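Polyketide biosynthesis 3-hydroxy-3-methylglutaryl-ACP synthase PksG (Bacillus subtilis, PDB 4YXT) catalyses the aldol condensation of an acetyl group carried by the acyl-carrier protein AcpK with a carrier-bound beta-ketothioester intermediate in synthesis of the antibiotic bacillaene. Local coordinates at residues G287-Y290 / C291-G295; L66-A69 / E70-R73; R203-P206 / D207-A210; A260-T263 / M264-V268. The protein carries 1 engineered substitution. All coordinates share one frame; numbering follows the deposited sequence.

Contact 1: G287-Y290 / C291-G295; sequences GLNY and CQRVG
Q292 N donates to L288 O over 3.0 Å, and two residues on Y290 O collects R293 N at 2.9 Å, an i to i+3 bond, and a weak, bent bond from V294 N at 3.1 Å, which carries the chain round from helix 285-288 into the short helix 291-294. The side chains follow this backbone closely. The CG of Q292 rests 3.1 Å from L288 O, on the carbonyl that its own N-H already uses. Methyl CG2 of V294 comes to 3.3 Å from Y290 O, beside the two amides gathered there. CG of R293 lies 3.6 Å from N289 O; the chain then bends at chi3 (62°), and its guanidinium forms salt bridges with E41 and D357. SG of C291 lies 3.9 Å from G287 O, and the C291 side chain is about 8 Å from that of H250, by similarity a catalytic proton donor/acceptor. G295 leaves the helix with positive phi, a backbone shape suited to glycine. Y290, C291 and V294 pack on helix 301-312, where the Y290 hydroxyl bonds to D311; helix 352-357 meets Y290 and R293, and backbone bonds tie Q292 and V294 to strand 41-43 and the adjoining K40.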
loop_
_atom_site.group_PDB
_atom_site.type_symbol
_atom_site.label_atom_id
_atom_site.label_comp_id
_atom_site.label_asym_id
_atom_site.label_seq_id
_atom_site.Cartn_x
_atom_site.Cartn_y
_atom_site.Cartn_z
ATOM N N GLY A 287 -18.574 5.636 20.423
ATOM C CA GLY A 287 -17.629 5.686 19.317
ATOM C C GLY A 287 -17.710 6.923 18.461
ATOM O O GLY A 287 -16.726 7.268 17.849
ATOM N N LEU A 288 -18.855 7.628 18.463
ATOM C CA LEU A 288 -19.049 8.794 17.577
ATOM C C LEU A 288 -18.542 10.099 18.151
ATOM O O LEU A 288 -18.430 11.079 17.425
ATOM C CB LEU A 288 -20.543 8.987 17.226
ATOM C CG LEU A 288 -21.184 8.055 16.192
ATOM C CD1 LEU A 288 -21.178 6.630 16.710
ATOM C CD2 LEU A 288 -22.614 8.471 15.929
ATOM N N ASN A 289 -18.274 10.125 19.451
ATOM C CA ASN A 289 -17.833 11.336 20.112
ATOM C C ASN A 289 -16.685 12.076 19.414
ATOM O O ASN A 289 -16.844 13.259 19.040
ATOM C CB ASN A 289 -17.463 11.018 21.548
ATOM C CG ASN A 289 -17.209 12.270 22.385
ATOM O OD1 ASN A 289 -16.306 13.040 22.141
ATOM N ND2 ASN A 289 -18.013 12.438 23.392
ATOM N N TYR A 290 -15.543 11.418 19.181
ATOM C CA TYR A 290 -14.399 12.138 18.554
ATOM C C TYR A 290 -14.623 12.400 17.065
ATOM O O TYR A 290 -14.191 13.401 16.485
ATOM C CB TYR A 290 -13.093 11.370 18.738
ATOM C CG TYR A 290 -12.680 11.167 20.137
ATOM C CD1 TYR A 290 -13.110 12.029 21.154
ATOM C CD2 TYR A 290 -11.851 10.119 20.477
ATOM C CE1 TYR A 290 -12.727 11.840 22.455
ATOM C CE2 TYR A 290 -11.456 9.917 21.795
ATOM C CZ TYR A 290 -11.883 10.775 22.791
ATOM O OH TYR A 290 -11.500 10.560 24.127
ATOM N N CYS A 291 -15.302 11.471 16.437
ATOM C CA CYS A 291 -15.606 11.622 15.034
ATOM C C CYS A 291 -16.350 12.915 14.776
ATOM O O CYS A 291 -16.062 13.600 13.818
ATOM C CB CYS A 291 -16.409 10.397 14.549
ATOM S SG CYS A 291 -15.387 8.898 14.601
ATOM N N GLN A 292 -17.274 13.259 15.660
ATOM C CA GLN A 292 -18.006 14.498 15.548
ATOM C C GLN A 292 -17.169 15.750 15.702
ATOM O O GLN A 292 -17.671 16.820 15.421
ATOM C CB GLN A 292 -19.028 14.604 16.663
ATOM C CG GLN A 292 -20.140 13.586 16.598
ATOM C CD GLN A 292 -21.210 13.947 17.589
ATOM O OE1 GLN A 292 -22.011 14.846 17.331
ATOM N NE2 GLN A 292 -21.189 13.304 18.751
ATOM N N ARG A 293 -15.944 15.636 16.198
ATOM C CA ARG A 293 -15.125 16.801 16.450
ATOM C C ARG A 293 -13.991 16.959 15.462
ATOM O O ARG A 293 -13.409 18.053 15.319
ATOM C CB ARG A 293 -14.622 16.769 17.887
ATOM C CG ARG A 293 -15.717 16.708 18.938
ATOM C CD ARG A 293 -15.162 16.698 20.381
ATOM N NE ARG A 293 -14.432 17.934 20.585
ATOM C CZ ARG A 293 -13.688 18.229 21.620
ATOM N NH1 ARG A 293 -13.490 17.362 22.600
ATOM N NH2 ARG A 293 -13.081 19.401 21.618
ATOM N N VAL A 294 -13.729 15.889 14.716
ATOM C CA VAL A 294 -12.685 15.919 13.672
ATOM C C VAL A 294 -13.174 15.918 12.209
ATOM O O VAL A 294 -12.582 16.534 11.306
ATOM C CB VAL A 294 -11.716 14.740 13.932
ATOM C CG1 VAL A 294 -10.437 14.922 13.147
ATOM C CG2 VAL A 294 -11.345 14.728 15.407
ATOM N N GLY A 295 -14.275 15.240 11.970
ATOM C CA GLY A 295 -14.757 15.082 10.609
ATOM C C GLY A 295 -14.459 13.693 10.074
ATOM O O GLY A 295 -14.060 12.830 10.812
#

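Contact 2: L66-A69 / E70-R73; sequences LSEA and EKDR
S67 and E70 bind each other twice. The hydroxyl OG of S67 accepts from E70 N at 3.0 Å, an almost straight bond of 166°, while the carboxylate OE1 of E70 reaches back to accept from S67 N at 2.8 Å. The serine torsion explains the first bond: with chi1 at 75°, OG sits between the backbone N and the carbonyl carbon and is turned over the start of the helix. The second depends on E70 holding CG beside its own backbone N and then extending, which carries the acid back along the chain; S67 N meets OE1 from above the carboxylate plane, 38° out of it. This reciprocal pair is a capping box, with S67 as the N-cap of helix 68-72, and it uses two amide hydrogens that lie before the regular helical bonding begins. E70 also passes obliquely across L66, whose CB is 3.5 Å from OE1. Next in line, K71 N bonds to S67 O at 2.9 Å and D72 N to E68 O at 3.0 Å, the first i to i+4 bonds of the helix; R73 N adds a weak one to A69 O. At the solvent-facing side, E68 OE1 and D72 OD1 stand 4.5 Å apart, like charges that may repel mildly. The side chain of K71 leads away instead, and its NZ bonds to the carbonyls of L99 and G100 where helix 91-99 ends. A backbone bond from R73 to K137 then leads into the large sheet, strand 74-80 of which follows directly.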
loop_
_atom_site.group_PDB
_atom_site.type_symbol
_atom_site.label_atom_id
_atom_site.label_comp_id
_atom_site.label_asym_id
_atom_site.label_seq_id
_atom_site.Cartn_x
_atom_site.Cartn_y
_atom_site.Cartn_z
ATOM N N LEU A 66 7.556 4.979 25.106
ATOM C CA LEU A 66 8.221 3.671 25.080
ATOM C C LEU A 66 9.681 3.782 25.496
ATOM O O LEU A 66 10.352 4.785 25.247
ATOM C CB LEU A 66 8.193 3.024 23.674
ATOM C CG LEU A 66 6.912 2.916 22.840
ATOM C CD1 LEU A 66 7.245 2.582 21.380
ATOM C CD2 LEU A 66 6.018 1.866 23.441
ATOM N N SER A 67 10.187 2.714 26.091
ATOM C CA SER A 67 11.613 2.596 26.338
ATOM C C SER A 67 12.372 2.574 25.023
ATOM O O SER A 67 11.775 2.339 23.943
ATOM C CB SER A 67 11.918 1.299 27.098
ATOM O OG SER A 67 11.836 0.172 26.271
ATOM N N GLU A 68 13.671 2.817 25.112
ATOM C CA GLU A 68 14.558 2.584 23.979
ATOM C C GLU A 68 14.448 1.190 23.397
ATOM O O GLU A 68 14.259 1.050 22.194
ATOM C CB GLU A 68 16.018 2.877 24.328
ATOM C CG GLU A 68 16.381 4.350 24.179
ATOM C CD GLU A 68 15.969 4.903 22.844
ATOM O OE1 GLU A 68 16.191 4.205 21.828
ATOM O OE2 GLU A 68 15.408 6.020 22.820
ATOM N N ALA A 69 14.539 0.171 24.244
ATOM C CA ALA A 69 14.430 -1.203 23.786
ATOM C C ALA A 69 13.143 -1.400 22.982
ATOM O O ALA A 69 13.169 -1.936 21.874
ATOM C CB ALA A 69 14.468 -2.181 24.947
ATOM N N GLU A 70 12.030 -0.942 23.544
ATOM C CA GLU A 70 10.728 -1.098 22.913
ATOM C C GLU A 70 10.714 -0.380 21.544
ATOM O O GLU A 70 10.244 -0.943 20.570
ATOM C CB GLU A 70 9.609 -0.541 23.812
ATOM C CG GLU A 70 9.220 -1.443 24.981
ATOM C CD GLU A 70 8.534 -0.712 26.141
ATOM O OE1 GLU A 70 8.414 0.532 26.154
ATOM O OE2 GLU A 70 8.126 -1.390 27.085
ATOM N N LYS A 71 11.256 0.829 21.486
ATOM C CA LYS A 71 11.226 1.640 20.268
ATOM C C LYS A 71 12.019 0.933 19.167
ATOM O O LYS A 71 11.535 0.807 18.056
ATOM C CB LYS A 71 11.773 3.012 20.538
ATOM C CG LYS A 71 11.699 4.005 19.398
ATOM C CD LYS A 71 12.384 5.294 19.842
ATOM C CE LYS A 71 12.014 6.505 18.991
ATOM N NZ LYS A 71 13.174 7.393 18.689
ATOM N N ASP A 72 13.193 0.411 19.496
ATOM C CA ASP A 72 13.942 -0.339 18.507
ATOM C C ASP A 72 13.315 -1.649 18.059
ATOM O O ASP A 72 13.708 -2.173 17.065
ATOM C CB ASP A 72 15.362 -0.548 18.957
ATOM C CG ASP A 72 16.212 0.686 18.747
ATOM O OD1 ASP A 72 15.757 1.695 18.125
ATOM O OD2 ASP A 72 17.371 0.643 19.189
ATOM N N ARG A 73 12.296 -2.153 18.740
ATOM C CA ARG A 73 11.578 -3.312 18.205
ATOM C C ARG A 73 10.489 -2.978 17.142
ATOM O O ARG A 73 9.906 -3.921 16.561
ATOM C CB ARG A 73 11.004 -4.173 19.344
ATOM C CG ARG A 73 12.054 -4.921 20.140
ATOM C CD ARG A 73 11.395 -5.660 21.289
ATOM N NE ARG A 73 12.061 -6.939 21.575
ATOM C CZ ARG A 73 13.065 -7.106 22.441
ATOM N NH1 ARG A 73 13.552 -6.075 23.138
ATOM N NH2 ARG A 73 13.589 -8.317 22.613
#

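Contact 3: R203-P206 / D207-A210; sequences RPIP and DSEA
R203 runs out across S208 and E209 from its first carbon. Its CB lies 3.6 Å from S208 O, and CG touches both that oxygen and E209 OE1; CD, continuing the extended chain, stays 3.6 Å from E209 OE1. NE then makes the main bond, a salt bridge to E209 OE1 at 2.7 Å and 162°, with the oxygen at the guanidinium edge and near its plane. NH2 adds a weak bond to the same oxygen. The carboxylate is turned 79° against the guanidinium and is met from above its own plane; E209 bends at chi2 (114°) to present OE1, which R147 also holds. The two residues sit on the arms of the hairpin 201-205/208-211, closed by a type II turn from I205 to S208, where S208 N bonds to I205 O at 3.2 Å. Next to that bond, CG2 of I205 touches CB of S208 at 3.6 Å. At the tip, NH1 of R203 bonds to the backbone oxygen of A82, the engineered residue at a position that by similarity is catalytic. F87 of the second subunit packs on R203 and P206, and D86 of that subunit accepts from R203 N.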
loop_
_atom_site.group_PDB
_atom_site.type_symbol
_atom_site.label_atom_id
_atom_site.label_comp_id
_atom_site.label_asym_id
_atom_site.label_seq_id
_atom_site.Cartn_x
_atom_site.Cartn_y
_atom_site.Cartn_z
ATOM N N ARG A 203 -10.479 9.702 -6.088
ATOM C CA ARG A 203 -9.559 10.868 -6.170
ATOM C C ARG A 203 -8.683 10.808 -7.440
ATOM O O ARG A 203 -7.446 10.603 -7.400
ATOM C CB ARG A 203 -8.706 10.976 -4.932
ATOM C CG ARG A 203 -9.502 11.304 -3.675
ATOM C CD ARG A 203 -8.543 11.610 -2.517
ATOM N NE ARG A 203 -9.194 12.292 -1.403
ATOM C CZ ARG A 203 -8.550 12.834 -0.361
ATOM N NH1 ARG A 203 -7.222 12.735 -0.261
ATOM N NH2 ARG A 203 -9.239 13.443 0.612
ATOM N N PRO A 204 -9.334 11.001 -8.593
ATOM C CA PRO A 204 -8.643 10.801 -9.818
ATOM C C PRO A 204 -7.778 11.960 -10.217
ATOM O O PRO A 204 -6.969 11.798 -11.123
ATOM C CB PRO A 204 -9.773 10.608 -10.825
ATOM C CG PRO A 204 -10.933 11.270 -10.233
ATOM C CD PRO A 204 -10.695 11.508 -8.786
ATOM N N ILE A 205 -7.957 13.107 -9.573
ATOM C CA ILE A 205 -7.190 14.322 -9.902
ATOM C C ILE A 205 -6.427 14.737 -8.658
ATOM O O ILE A 205 -6.944 14.579 -7.576
ATOM C CB ILE A 205 -8.149 15.448 -10.368
ATOM C CG1 ILE A 205 -8.500 15.238 -11.838
ATOM C CG2 ILE A 205 -7.563 16.843 -10.145
ATOM C CD1 ILE A 205 -7.322 15.438 -12.776
ATOM N N PRO A 206 -5.181 15.236 -8.798
ATOM C CA PRO A 206 -4.545 15.557 -7.541
ATOM C C PRO A 206 -5.256 16.731 -6.863
ATOM O O PRO A 206 -5.784 17.617 -7.551
ATOM C CB PRO A 206 -3.106 15.908 -7.942
ATOM C CG PRO A 206 -2.930 15.358 -9.314
ATOM C CD PRO A 206 -4.274 15.444 -9.937
ATOM N N ASP A 207 -5.262 16.704 -5.531
ATOM C CA ASP A 207 -5.911 17.700 -4.656
ATOM C C ASP A 207 -7.447 17.798 -4.869
ATOM O O ASP A 207 -8.086 18.785 -4.473
ATOM C CB ASP A 207 -5.193 19.069 -4.759
ATOM C CG ASP A 207 -3.722 19.001 -4.300
ATOM O OD1 ASP A 207 -3.487 18.428 -3.213
ATOM O OD2 ASP A 207 -2.801 19.503 -5.001
ATOM N N SER A 208 -8.041 16.730 -5.414
ATOM C CA SER A 208 -9.472 16.734 -5.739
ATOM C C SER A 208 -10.190 15.409 -5.531
ATOM O O SER A 208 -9.632 14.347 -5.762
ATOM C CB SER A 208 -9.664 17.161 -7.184
ATOM O OG SER A 208 -11.048 17.143 -7.498
ATOM N N GLU A 209 -11.465 15.496 -5.166
ATOM C CA GLU A 209 -12.337 14.342 -4.961
ATOM C C GLU A 209 -13.508 14.255 -5.945
ATOM O O GLU A 209 -13.953 15.276 -6.434
ATOM C CB GLU A 209 -12.911 14.440 -3.563
ATOM C CG GLU A 209 -13.578 13.169 -3.053
ATOM C CD GLU A 209 -12.862 12.534 -1.880
ATOM O OE1 GLU A 209 -11.752 12.984 -1.475
ATOM O OE2 GLU A 209 -13.442 11.578 -1.355
ATOM N N ALA A 210 -14.006 13.042 -6.231
ATOM C CA ALA A 210 -15.258 12.852 -7.002
ATOM C C ALA A 210 -16.030 11.684 -6.462
ATOM O O ALA A 210 -15.440 10.753 -5.931
ATOM C CB ALA A 210 -14.982 12.612 -8.471
#

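Contact 4: A260-T263 / M264-V268; sequences AHRT and MMRKV
H261 and M265 meet one turn apart on the last turns of alpha-helix 254-267. Four backbone bonds of the i to i+4 kind run down it: M264 N to A260 O at 2.9 Å, M265 N to H261 O, R266 N to R262 O and K267 N to T263 O, all fairly straight; V268, the first residue beyond, still bonds back to M264 O. The aromatic contact is a CH-pi interaction. CG of M265 stands over one face of the H261 imidazole, 3.7 Å from the centroid and 25° off the ring normal, while SD approaches it obliquely. With CG of H261 anti to the backbone N (chi1 169°), the ring stands out from the helix and turns one face to M265, and its NE2 bonds to D279 of helix 273-283. Aliphatic contacts occupy another side of the helix. R262 and R266 lie side by side, CG of the first 3.8 Å from CD of the second, with their guanidinium planes 74° apart. T263 and K267 pair in the same way; OG1 of T263 bonds to G259 O, and NZ of K267 forms a salt bridge with E225. Facing helix 213-234, A260 and M264 pack on its side chains, Y220 and L221 touching A260, C224 and F228 against M264. At the H261 ring the methyl CE of M265 comes to 3.3 Å from NE2.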
loop_
_atom_site.group_PDB
_atom_site.type_symbol
_atom_site.label_atom_id
_atom_site.label_comp_id
_atom_site.label_asym_id
_atom_site.label_seq_id
_atom_site.Cartn_x
_atom_site.Cartn_y
_atom_site.Cartn_z
ATOM N N ALA A 260 -26.943 3.136 9.472
ATOM C CA ALA A 260 -26.504 1.758 9.243
ATOM C C ALA A 260 -26.706 0.881 10.433
ATOM O O ALA A 260 -27.034 -0.286 10.273
ATOM C CB ALA A 260 -25.045 1.708 8.852
ATOM N N HIS A 261 -26.511 1.401 11.641
ATOM C CA HIS A 261 -26.843 0.591 12.832
ATOM C C HIS A 261 -28.335 0.187 12.826
ATOM O O HIS A 261 -28.657 -0.943 13.116
ATOM C CB HIS A 261 -26.468 1.326 14.150
ATOM C CG HIS A 261 -27.006 0.668 15.386
ATOM N ND1 HIS A 261 -28.193 1.054 15.979
ATOM C CD2 HIS A 261 -26.536 -0.364 16.127
ATOM C CE1 HIS A 261 -28.416 0.311 17.044
ATOM N NE2 HIS A 261 -27.432 -0.563 17.161
ATOM N N ARG A 262 -29.219 1.111 12.467
ATOM C CA ARG A 262 -30.677 0.821 12.392
ATOM C C ARG A 262 -30.996 -0.273 11.369
ATOM O O ARG A 262 -31.774 -1.153 11.634
ATOM C CB ARG A 262 -31.434 2.098 12.022
ATOM C CG ARG A 262 -32.937 1.940 11.854
ATOM C CD ARG A 262 -33.625 3.274 12.102
ATOM N NE ARG A 262 -32.934 4.400 11.442
ATOM C CZ ARG A 262 -32.388 5.472 12.044
ATOM N NH1 ARG A 262 -32.424 5.640 13.371
ATOM N NH2 ARG A 262 -31.794 6.410 11.300
ATOM N N THR A 263 -30.372 -0.185 10.193
ATOM C CA THR A 263 -30.511 -1.141 9.137
ATOM C C THR A 263 -30.060 -2.483 9.639
ATOM O O THR A 263 -30.815 -3.439 9.586
ATOM C CB THR A 263 -29.674 -0.708 7.937
ATOM O OG1 THR A 263 -30.066 0.621 7.536
ATOM C CG2 THR A 263 -29.866 -1.647 6.773
ATOM N N MET A 264 -28.847 -2.570 10.192
ATOM C CA MET A 264 -28.339 -3.880 10.664
ATOM C C MET A 264 -29.223 -4.526 11.711
ATOM O O MET A 264 -29.485 -5.741 11.659
ATOM C CB MET A 264 -26.922 -3.755 11.237
ATOM C CG MET A 264 -25.865 -3.464 10.190
ATOM S SD MET A 264 -25.794 -4.761 8.934
ATOM C CE MET A 264 -25.092 -6.168 9.788
ATOM N N MET A 265 -29.634 -3.726 12.697
ATOM C CA MET A 265 -30.440 -4.243 13.820
ATOM C C MET A 265 -31.787 -4.795 13.348
ATOM O O MET A 265 -32.244 -5.788 13.885
ATOM C CB MET A 265 -30.713 -3.152 14.872
ATOM C CG MET A 265 -29.518 -2.794 15.710
ATOM S SD MET A 265 -28.832 -4.179 16.662
ATOM C CE MET A 265 -27.156 -3.694 16.310
ATOM N N ARG A 266 -32.411 -4.151 12.360
ATOM C CA ARG A 266 -33.664 -4.671 11.772
ATOM C C ARG A 266 -33.449 -5.982 10.948
ATOM O O ARG A 266 -34.342 -6.837 10.912
ATOM C CB ARG A 266 -34.358 -3.575 10.942
ATOM C CG ARG A 266 -35.000 -2.472 11.793
ATOM C CD ARG A 266 -35.085 -1.112 11.058
ATOM N NE ARG A 266 -36.304 -0.952 10.250
ATOM C CZ ARG A 266 -36.414 -1.211 8.941
ATOM N NH1 ARG A 266 -35.369 -1.625 8.221
ATOM N NH2 ARG A 266 -37.594 -1.051 8.347
ATOM N N LYS A 267 -32.275 -6.111 10.306
ATOM C CA LYS A 267 -31.832 -7.323 9.566
ATOM C C LYS A 267 -31.442 -8.475 10.458
ATOM O O LYS A 267 -31.655 -9.610 10.114
ATOM C CB LYS A 267 -30.647 -7.008 8.648
ATOM C CG LYS A 267 -31.043 -6.100 7.501
ATOM C CD LYS A 267 -29.915 -5.814 6.517
ATOM C CE LYS A 267 -30.497 -5.504 5.144
ATOM N NZ LYS A 267 -30.938 -6.771 4.464
ATOM N N VAL A 268 -30.854 -8.201 11.604
ATOM C CA VAL A 268 -30.703 -9.236 12.609
ATOM C C VAL A 268 -31.526 -8.777 13.805
ATOM O O VAL A 268 -31.004 -8.141 14.695
ATOM C CB VAL A 268 -29.226 -9.418 12.979
ATOM C CG1 VAL A 268 -29.062 -10.629 13.871
ATOM C CG2 VAL A 268 -28.374 -9.531 11.715
#

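How the contacts relate
Along the chain the order is contact 2, contact 3, contact 4 and contact 1, all within the thiolase-like fold of the HMG-CoA synthase family. Contact 2 caps helix 68-72, leading into strand 74-80 of the large mixed sheet; its centre is about 44 Å from that of contact 4, on opposite sides of the chain's centre. Contacts 4 and 1 both lie in the C-terminal half, nearest atoms about 8 Å apart, with helix 273-283 between them in sequence. Contact 3, the hairpin, lies about 11 Å from contact 1 by nearest atoms and also meets the second subunit. Contacts 1 and 3 thus approach the putative catalytic residues from different parts of the chain, contact 1 near H250 and contact 3 near A82 and C114.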